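Long-range contacts in nicotinate phosphoribosyltransferase (Porphyromonas gingivalis, PDB 2IM5), which probably transfers the phosphoribosyl group of phosphoribosyl diphosphate to nicotinate, with ATP hydrolysis, giving nicotinate mononucleotide for NAD biosynthesis: residues T210-A221 against G245-T253; N229-I237 against F261-F269. One frame throughout, in Å; residues are numbered along the deposited sequence.

Contact 1: T210-A221 against G245-T253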
loop_
_atom_site.group_PDB
_atom_site.type_symbol
_atom_site.label_atom_id
_atom_site.label_comp_id
_atom_site.label_asym_id
_atom_site.label_seq_id
_atom_site.Cartn_x
_atom_site.Cartn_y
_atom_site.Cartn_z
ATOM N N THR A 210 -4.181 4.269 3.522
ATOM C CA THR A 210 -3.508 4.796 4.706
ATOM C C THR A 210 -2.068 5.087 4.320
ATOM O O THR A 210 -1.645 4.727 3.229
ATOM C CB THR A 210 -3.479 3.755 5.844
ATOM O OG1 THR A 210 -2.638 2.656 5.462
ATOM C CG2 THR A 210 -4.880 3.237 6.132
ATOM N N HIS A 211 -1.315 5.733 5.204
ATOM C CA HIS A 211 0.086 6.000 4.899
ATOM C C HIS A 211 0.710 4.600 4.824
ATOM O O HIS A 211 0.203 3.655 5.430
ATOM C CB HIS A 211 0.738 6.838 6.004
ATOM C CG HIS A 211 1.052 6.065 7.247
ATOM N ND1 HIS A 211 2.039 5.101 7.296
ATOM C CD2 HIS A 211 0.499 6.095 8.482
ATOM C CE1 HIS A 211 2.076 4.569 8.504
ATOM N NE2 HIS A 211 1.152 5.154 9.243
ATOM N N PRO A 212 1.808 4.446 4.078
ATOM C CA PRO A 212 2.454 3.136 3.951
ATOM C C PRO A 212 3.617 2.927 4.917
ATOM O O PRO A 212 4.008 3.847 5.649
ATOM C CB PRO A 212 2.925 3.151 2.515
ATOM C CG PRO A 212 3.453 4.580 2.417
ATOM C CD PRO A 212 2.378 5.406 3.118
ATOM N N HIS A 213 4.170 1.713 4.891
ATOM C CA HIS A 213 5.306 1.357 5.726
ATOM C C HIS A 213 6.532 2.177 5.345
ATOM O O HIS A 213 7.321 2.534 6.217
ATOM C CB HIS A 213 5.658 -0.127 5.571
ATOM C CG HIS A 213 4.668 -1.062 6.189
ATOM N ND1 HIS A 213 4.485 -1.164 7.551
ATOM C CD2 HIS A 213 3.804 -1.940 5.628
ATOM C CE1 HIS A 213 3.550 -2.062 7.804
ATOM N NE2 HIS A 213 3.120 -2.548 6.654
ATOM N N GLU A 214 6.695 2.474 4.052
ATOM C CA GLU A 214 7.869 3.226 3.595
ATOM C C GLU A 214 8.020 4.568 4.309
ATOM O O GLU A 214 9.140 5.022 4.550
ATOM C CB GLU A 214 7.838 3.448 2.071
ATOM C CG GLU A 214 6.683 4.289 1.562
ATOM C CD GLU A 214 6.800 4.627 0.075
ATOM O OE1 GLU A 214 7.609 5.511 -0.287
ATOM O OE2 GLU A 214 6.081 4.004 -0.733
ATOM N N TRP A 215 6.894 5.191 4.651
ATOM C CA TRP A 215 6.913 6.478 5.342
ATOM C C TRP A 215 7.592 6.317 6.693
ATOM O O TRP A 215 8.470 7.097 7.043
ATOM C CB TRP A 215 5.485 7.006 5.523
ATOM C CG TRP A 215 5.380 8.295 6.290
ATOM C CD1 TRP A 215 4.781 8.475 7.508
ATOM C CD2 TRP A 215 5.860 9.592 5.883
ATOM N NE1 TRP A 215 4.855 9.797 7.880
ATOM C CE2 TRP A 215 5.510 10.503 6.904
ATOM C CE3 TRP A 215 6.549 10.067 4.759
ATOM C CZ2 TRP A 215 5.825 11.866 6.834
ATOM C CZ3 TRP A 215 6.867 11.425 4.687
ATOM C CH2 TRP A 215 6.503 12.309 5.722
ATOM N N ILE A 216 7.203 5.288 7.439
ATOM C CA ILE A 216 7.799 5.032 8.750
ATOM C C ILE A 216 9.252 4.586 8.586
ATOM O O ILE A 216 10.134 5.016 9.316
ATOM C CB ILE A 216 7.058 3.912 9.511
ATOM C CG1 ILE A 216 5.554 4.176 9.535
ATOM C CG2 ILE A 216 7.596 3.806 10.920
ATOM C CD1 ILE A 216 5.168 5.430 10.217
ATOM N N GLN A 217 9.484 3.697 7.627
ATOM C CA GLN A 217 10.821 3.173 7.362
ATOM C C GLN A 217 11.812 4.282 6.995
ATOM O O GLN A 217 12.973 4.242 7.384
ATOM C CB GLN A 217 10.743 2.164 6.228
ATOM C CG GLN A 217 10.059 0.873 6.602
ATOM C CD GLN A 217 9.989 -0.082 5.425
ATOM O OE1 GLN A 217 9.168 0.090 4.524
ATOM N NE2 GLN A 217 10.870 -1.075 5.412
ATOM N N PHE A 218 11.348 5.260 6.223
ATOM C CA PHE A 218 12.205 6.374 5.841
ATOM C C PHE A 218 12.648 7.070 7.127
ATOM O O PHE A 218 13.830 7.355 7.310
ATOM C CB PHE A 218 11.441 7.356 4.951
ATOM C CG PHE A 218 12.188 8.625 4.668
ATOM C CD1 PHE A 218 13.282 8.628 3.804
ATOM C CD2 PHE A 218 11.811 9.824 5.278
ATOM C CE1 PHE A 218 13.989 9.805 3.550
ATOM C CE2 PHE A 218 12.513 11.006 5.030
ATOM C CZ PHE A 218 13.601 10.999 4.167
ATOM N N HIS A 219 11.691 7.314 8.024
ATOM C CA HIS A 219 11.983 7.986 9.286
ATOM C C HIS A 219 12.916 7.152 10.159
ATOM O O HIS A 219 13.758 7.695 10.871
ATOM C CB HIS A 219 10.676 8.300 10.027
ATOM C CG HIS A 219 9.899 9.428 9.417
ATOM N ND1 HIS A 219 9.998 10.728 9.863
ATOM C CD2 HIS A 219 9.047 9.458 8.364
ATOM C CE1 HIS A 219 9.242 11.510 9.111
ATOM N NE2 HIS A 219 8.655 10.764 8.194
ATOM N N GLY A 220 12.771 5.832 10.100
ATOM C CA GLY A 220 13.634 4.981 10.895
ATOM C C GLY A 220 15.072 5.047 10.406
ATOM O O GLY A 220 16.012 5.050 11.194
ATOM N N ALA A 221 15.245 5.105 9.092
ATOM C CA ALA A 221 16.573 5.165 8.499
ATOM C C ALA A 221 17.255 6.503 8.745
ATOM O O ALA A 221 18.456 6.552 8.992
ATOM C CB ALA A 221 16.483 4.901 7.002
ATOM N N GLY A 245 -6.103 10.091 9.144
ATOM C CA GLY A 245 -5.678 9.685 10.473
ATOM C C GLY A 245 -5.591 8.213 10.850
ATOM O O GLY A 245 -6.046 7.834 11.920
ATOM N N THR A 246 -5.015 7.383 9.992
ATOM C CA THR A 246 -4.859 5.963 10.302
ATOM C C THR A 246 -3.369 5.695 10.389
ATOM O O THR A 246 -2.598 6.226 9.594
ATOM C CB THR A 246 -5.447 5.066 9.204
ATOM O OG1 THR A 246 -6.849 5.320 9.084
ATOM C CG2 THR A 246 -5.240 3.594 9.545
ATOM N N VAL A 247 -2.946 4.891 11.353
ATOM C CA VAL A 247 -1.527 4.611 11.474
ATOM C C VAL A 247 -1.185 3.124 11.506
ATOM O O VAL A 247 -1.899 2.318 12.107
ATOM C CB VAL A 247 -0.936 5.307 12.726
ATOM C CG1 VAL A 247 -1.594 4.768 13.984
ATOM C CG2 VAL A 247 0.585 5.105 12.771
ATOM N N LEU A 248 -0.099 2.773 10.817
ATOM C CA LEU A 248 0.412 1.410 10.766
ATOM C C LEU A 248 1.265 1.230 12.010
ATOM O O LEU A 248 2.063 2.103 12.347
ATOM C CB LEU A 248 1.276 1.206 9.520
ATOM C CG LEU A 248 0.561 0.679 8.279
ATOM C CD1 LEU A 248 1.501 0.738 7.085
ATOM C CD2 LEU A 248 0.100 -0.756 8.529
ATOM N N THR A 249 1.120 0.090 12.676
ATOM C CA THR A 249 1.848 -0.159 13.914
ATOM C C THR A 249 2.934 -1.230 13.897
ATOM O O THR A 249 3.764 -1.266 14.797
ATOM C CB THR A 249 0.865 -0.550 15.038
ATOM O OG1 THR A 249 0.326 -1.852 14.763
ATOM C CG2 THR A 249 -0.286 0.446 15.116
ATOM N N ASP A 250 2.958 -2.080 12.878
ATOM C CA ASP A 250 3.926 -3.181 12.851
ATOM C C ASP A 250 5.294 -2.973 12.196
ATOM O O ASP A 250 6.099 -3.909 12.173
ATOM C CB ASP A 250 3.260 -4.411 12.219
ATOM C CG ASP A 250 3.022 -4.243 10.725
ATOM O OD1 ASP A 250 2.860 -3.092 10.271
ATOM O OD2 ASP A 250 2.986 -5.259 9.995
ATOM N N THR A 251 5.565 -1.774 11.681
ATOM C CA THR A 251 6.842 -1.513 11.021
ATOM C C THR A 251 8.016 -2.047 11.828
ATOM O O THR A 251 8.859 -2.762 11.303
ATOM C CB THR A 251 7.060 -0.016 10.778
ATOM O OG1 THR A 251 5.880 0.543 10.193
ATOM C CG2 THR A 251 8.248 0.201 9.826
ATOM N N TYR A 252 8.070 -1.699 13.105
ATOM C CA TYR A 252 9.152 -2.186 13.950
ATOM C C TYR A 252 8.550 -2.992 15.079
ATOM O O TYR A 252 9.032 -2.936 16.207
ATOM C CB TYR A 252 9.972 -1.015 14.512
ATOM C CG TYR A 252 10.600 -0.179 13.427
ATOM C CD1 TYR A 252 11.522 -0.734 12.540
ATOM C CD2 TYR A 252 10.225 1.147 13.245
ATOM C CE1 TYR A 252 12.048 0.008 11.495
ATOM C CE2 TYR A 252 10.746 1.904 12.204
ATOM C CZ TYR A 252 11.656 1.326 11.329
ATOM O OH TYR A 252 12.162 2.057 10.283
ATOM N N THR A 253 7.491 -3.733 14.759
ATOM C CA THR A 253 6.799 -4.552 15.742
ATOM C C THR A 253 5.745 -3.721 16.462
ATOM O O THR A 253 6.007 -2.593 16.884
ATOM C CB THR A 253 7.808 -5.130 16.762
ATOM O OG1 THR A 253 8.221 -6.440 16.339
ATOM C CG2 THR A 253 7.237 -5.150 18.134
HETATM O O HOH W 1 -2.697 7.018 7.175
HETATM O O HOH W 2 13.870 1.488 8.417
#
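Leu248 fits between His211 and His213 where the end strand 246-248 of the parallel sheet meets the loop and helix that follow strand 206-207, the strand at the other edge of that sheet. The pairing joins the sheet's two borders, consistent with the TIM-like alpha/beta barrel of the NAPRTase family. Followed outward, Leu248 first sets CB 3.6 Å from His211 CE1. Its CG passes near the carbonyl O of His211 and His213 CE1. CD1 then stands over one face of the His213 imidazole, 3.5 Å from the ring centroid and 8° off the normal, a CH-pi contact, while CD2 lies 3.8 Å from His213 CE1. The neighbouring imidazole is held differently: a chi1 of 76°, with CG between the backbone N and carbonyl carbon, turns His211 forward along the chain, where ND1 gives a 2.9 Å hydrogen bond to Pro212 O, which lies in the ring plane, and NE2 faces the strand. His213 is the predicted site of autocatalytic phosphorylation and carries no phosphate here. At the edge of its ring, ND1 forms a weak but straight hydrogen bond with Thr251 OG1 (3.4 Å). OD2 of Asp250 is hydrogen-bonded to Ser276. At the start of the contact the methyl groups of Thr210 and Thr246 press together, CG2 to CG2 3.5 Å, and a water bridges His211 N to Thr246 O. Farther along helix 213-223, Ile216 and the CG of Gln217 pack on Thr251. Tyr252 then reaches the helix backbone: its OH lies 3.3 Å from Gly220 CA, and a second water, accepting from that hydroxyl, donates to Gln217 O.

Contact 2: N229-I237 against F261-F269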
loop_
_atom_site.group_PDB
_atom_site.type_symbol
_atom_site.label_atom_id
_atom_site.label_comp_id
_atom_site.label_asym_id
_atom_site.label_seq_id
_atom_site.Cartn_x
_atom_site.Cartn_y
_atom_site.Cartn_z
ATOM N N ASN A 229 8.557 5.878 14.770
ATOM C CA ASN A 229 7.099 5.955 14.814
ATOM C C ASN A 229 6.609 7.337 15.225
ATOM O O ASN A 229 5.724 7.904 14.586
ATOM C CB ASN A 229 6.530 4.901 15.784
ATOM C CG ASN A 229 6.475 3.503 15.178
ATOM O OD1 ASN A 229 6.914 2.522 15.802
ATOM N ND2 ASN A 229 5.934 3.396 13.973
ATOM N N TYR A 230 7.191 7.884 16.288
ATOM C CA TYR A 230 6.774 9.196 16.786
ATOM C C TYR A 230 6.942 10.330 15.770
ATOM O O TYR A 230 5.999 11.071 15.494
ATOM C CB TYR A 230 7.538 9.553 18.063
ATOM C CG TYR A 230 7.065 10.847 18.680
ATOM C CD1 TYR A 230 5.949 10.880 19.522
ATOM C CD2 TYR A 230 7.701 12.052 18.379
ATOM C CE1 TYR A 230 5.482 12.085 20.049
ATOM C CE2 TYR A 230 7.246 13.258 18.893
ATOM C CZ TYR A 230 6.138 13.270 19.727
ATOM O OH TYR A 230 5.701 14.469 20.237
ATOM N N VAL A 231 8.146 10.474 15.221
ATOM C CA VAL A 231 8.397 11.536 14.246
ATOM C C VAL A 231 7.603 11.327 12.950
ATOM O O VAL A 231 7.184 12.295 12.307
ATOM C CB VAL A 231 9.890 11.642 13.918
ATOM C CG1 VAL A 231 10.139 12.840 13.005
ATOM C CG2 VAL A 231 10.683 11.802 15.203
ATOM N N ALA A 232 7.402 10.071 12.562
ATOM C CA ALA A 232 6.628 9.787 11.358
ATOM C C ALA A 232 5.191 10.306 11.543
ATOM O O ALA A 232 4.628 10.925 10.642
ATOM C CB ALA A 232 6.616 8.285 11.076
ATOM N N MET A 233 4.609 10.060 12.715
ATOM C CA MET A 233 3.251 10.527 12.992
ATOM C C MET A 233 3.197 12.065 13.068
ATOM O O MET A 233 2.277 12.679 12.531
ATOM C CB MET A 233 2.715 9.917 14.302
ATOM C CG MET A 233 2.335 8.429 14.215
ATOM S SD MET A 233 1.557 7.777 15.734
ATOM C CE MET A 233 0.064 7.407 15.177
ATOM N N GLU A 234 4.174 12.680 13.736
ATOM C CA GLU A 234 4.206 14.138 13.847
ATOM C C GLU A 234 4.329 14.779 12.466
ATOM O O GLU A 234 3.678 15.787 12.188
ATOM C CB GLU A 234 5.371 14.599 14.730
ATOM C CG GLU A 234 5.146 14.382 16.217
ATOM C CD GLU A 234 4.181 15.403 16.813
ATOM O OE1 GLU A 234 4.615 16.542 17.090
ATOM O OE2 GLU A 234 2.991 15.074 16.994
ATOM N N ASP A 235 5.159 14.195 11.603
ATOM C CA ASP A 235 5.326 14.732 10.260
ATOM C C ASP A 235 4.059 14.539 9.434
ATOM O O ASP A 235 3.694 15.403 8.639
ATOM C CB ASP A 235 6.531 14.081 9.560
ATOM C CG ASP A 235 7.863 14.563 10.131
ATOM O OD1 ASP A 235 7.855 15.544 10.907
ATOM O OD2 ASP A 235 8.920 13.979 9.807
ATOM N N TRP A 236 3.380 13.409 9.626
ATOM C CA TRP A 236 2.150 13.151 8.885
ATOM C C TRP A 236 1.091 14.190 9.273
ATOM O O TRP A 236 0.321 14.671 8.430
ATOM C CB TRP A 236 1.643 11.738 9.182
ATOM C CG TRP A 236 0.541 11.283 8.271
ATOM C CD1 TRP A 236 -0.785 11.209 8.566
ATOM C CD2 TRP A 236 0.677 10.817 6.920
ATOM N NE1 TRP A 236 -1.490 10.723 7.487
ATOM C CE2 TRP A 236 -0.616 10.472 6.463
ATOM C CE3 TRP A 236 1.766 10.656 6.051
ATOM C CZ2 TRP A 236 -0.851 9.975 5.179
ATOM C CZ3 TRP A 236 1.533 10.159 4.770
ATOM C CH2 TRP A 236 0.235 9.823 4.347
ATOM N N ILE A 237 1.056 14.532 10.554
ATOM C CA ILE A 237 0.111 15.522 11.052
ATOM C C ILE A 237 0.468 16.897 10.489
ATOM O O ILE A 237 -0.415 17.690 10.137
ATOM C CB ILE A 237 0.139 15.578 12.591
ATOM C CG1 ILE A 237 -0.411 14.264 13.155
ATOM C CG2 ILE A 237 -0.670 16.776 13.093
ATOM C CD1 ILE A 237 -0.117 14.068 14.626
ATOM N N PHE A 261 3.433 4.619 22.096
ATOM C CA PHE A 261 2.268 5.347 21.594
ATOM C C PHE A 261 1.882 6.428 22.604
ATOM O O PHE A 261 1.481 6.124 23.721
ATOM C CB PHE A 261 1.115 4.357 21.387
ATOM C CG PHE A 261 0.023 4.853 20.483
ATOM C CD1 PHE A 261 0.272 5.826 19.528
ATOM C CD2 PHE A 261 -1.245 4.277 20.539
ATOM C CE1 PHE A 261 -0.720 6.219 18.636
ATOM C CE2 PHE A 261 -2.243 4.663 19.651
ATOM C CZ PHE A 261 -1.981 5.635 18.697
ATOM N N SER A 262 2.007 7.689 22.212
ATOM C CA SER A 262 1.692 8.785 23.122
ATOM C C SER A 262 0.197 9.052 23.212
ATOM O O SER A 262 -0.551 8.786 22.276
ATOM C CB SER A 262 2.403 10.067 22.682
ATOM O OG SER A 262 1.755 10.640 21.555
ATOM N N LYS A 263 -0.231 9.586 24.347
ATOM C CA LYS A 263 -1.637 9.901 24.561
ATOM C C LYS A 263 -2.149 10.859 23.485
ATOM O O LYS A 263 -3.261 10.706 22.985
ATOM C CB LYS A 263 -1.830 10.533 25.941
ATOM C CG LYS A 263 -3.284 10.758 26.311
ATOM C CD LYS A 263 -3.423 11.279 27.731
ATOM C CE LYS A 263 -4.884 11.573 28.068
ATOM N NZ LYS A 263 -5.740 10.352 28.031
ATOM N N LYS A 264 -1.330 11.849 23.140
ATOM C CA LYS A 264 -1.693 12.831 22.123
ATOM C C LYS A 264 -2.035 12.177 20.783
ATOM O O LYS A 264 -3.072 12.471 20.177
ATOM C CB LYS A 264 -0.547 13.820 21.932
ATOM C CG LYS A 264 -0.818 14.887 20.901
ATOM C CD LYS A 264 0.332 15.897 20.833
ATOM C CE LYS A 264 1.640 15.244 20.424
ATOM N NZ LYS A 264 2.764 16.231 20.440
ATOM N N HIS A 265 -1.157 11.293 20.321
ATOM C CA HIS A 265 -1.381 10.602 19.062
ATOM C C HIS A 265 -2.539 9.609 19.158
ATOM O O HIS A 265 -3.327 9.473 18.223
ATOM C CB HIS A 265 -0.095 9.902 18.626
ATOM C CG HIS A 265 0.972 10.852 18.182
ATOM N ND1 HIS A 265 2.303 10.503 18.114
ATOM C CD2 HIS A 265 0.903 12.148 17.792
ATOM C CE1 HIS A 265 3.008 11.544 17.704
ATOM N NE2 HIS A 265 2.180 12.555 17.503
ATOM N N ALA A 266 -2.638 8.919 20.288
ATOM C CA ALA A 266 -3.719 7.966 20.479
ATOM C C ALA A 266 -5.066 8.694 20.396
ATOM O O ALA A 266 -6.029 8.174 19.841
ATOM C CB ALA A 266 -3.580 7.271 21.829
ATOM N N MET A 267 -5.120 9.904 20.942
ATOM C CA MET A 267 -6.351 10.693 20.930
ATOM C C MET A 267 -6.653 11.299 19.565
ATOM O O MET A 267 -7.808 11.341 19.136
ATOM C CB MET A 267 -6.274 11.818 21.962
ATOM C CG MET A 267 -6.279 11.350 23.417
ATOM S SD MET A 267 -6.116 12.754 24.517
ATOM C CE MET A 267 -4.476 13.084 24.339
ATOM N N LEU A 268 -5.611 11.761 18.879
ATOM C CA LEU A 268 -5.771 12.384 17.571
ATOM C C LEU A 268 -6.081 11.424 16.415
ATOM O O LEU A 268 -6.988 11.681 15.622
ATOM C CB LEU A 268 -4.522 13.204 17.241
ATOM C CG LEU A 268 -4.455 13.916 15.891
ATOM C CD1 LEU A 268 -5.682 14.788 15.687
ATOM C CD2 LEU A 268 -3.195 14.766 15.851
ATOM N N PHE A 269 -5.321 10.336 16.293
ATOM C CA PHE A 269 -5.574 9.371 15.224
ATOM C C PHE A 269 -6.870 8.634 15.530
ATOM O O PHE A 269 -7.131 8.269 16.678
ATOM C CB PHE A 269 -4.407 8.396 15.109
ATOM C CG PHE A 269 -3.195 8.996 14.462
ATOM C CD1 PHE A 269 -3.027 8.937 13.086
ATOM C CD2 PHE A 269 -2.249 9.678 15.222
ATOM C CE1 PHE A 269 -1.928 9.554 12.465
ATOM C CE2 PHE A 269 -1.154 10.298 14.619
ATOM C CZ PHE A 269 -0.990 10.238 13.237
#
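His265 inserts as a knob among Tyr230, Met233, Glu234 and Ile237, joining helix 263-268 to helix 228-240, probably in the helical layer outside the barrel strands. Helix 228-240 precedes strand 246-248 and helix 263-268 follows it, with helix 254-260 in between; the local axes approach to 11.3 Å and cross at 48°. The inner part is dense and gathers round Met233. Its CB lies over one face of the His265 ring, 4.0 Å from the centroid. SD comes obliquely to Phe269, 4.5 Å from that centroid, and makes a further Met-aromatic contact with Phe261; the exact seat of the methyl CE over Phe269 is doubtful in this model. At the outer margin Ile237 and Leu268 reach toward each other tip to tip, CD1 to CD2 a tight 3.4 Å. Toward solvent the fit gives way to looser contacts. The Tyr230 ring leans obliquely against His265, and its OH receives a weak hydrogen bond from NZ of the exposed Lys264. Lys264 NZ also makes a long salt bridge to Glu234 OE2, at 3.6 Å. Between these regimes stands one strong bond: a bend at chi2 (-76°) brings Glu234 OE2 to His265 NE2, which donates to it at 2.7 Å and 168°. The acceptor is met on its anti side, with the oxygen near the imidazole plane. Ser262, the N-cap, accepts from the backbone N of His265 through OG. The carboxylate thus fixes the rotation of the buried imidazole and may stabilise its protonated form, while Lys264 would temper that effect.

The two contacts cross along the chain, their segments alternating, and their centres lie 11 Å apart. Helix 228-240 joins them. From contact 1, Trp215 NE1 probably donates a hydrogen bond to Ala232 O at 3.0 Å, and Ile216 CD1 packs on Ala232 CB. On the strand, the CB of Val247 points away from 210-221 overall; CG1 touches Met233 CE while CG2 still lies by the His211 ring, so this one side chain takes part in both neighbourhoods. The predicted phosphohistidine belongs to contact 1 alone: His213 NE2 is 18.6 Å from His265 NE2, so contact 2 lies well away from that residue.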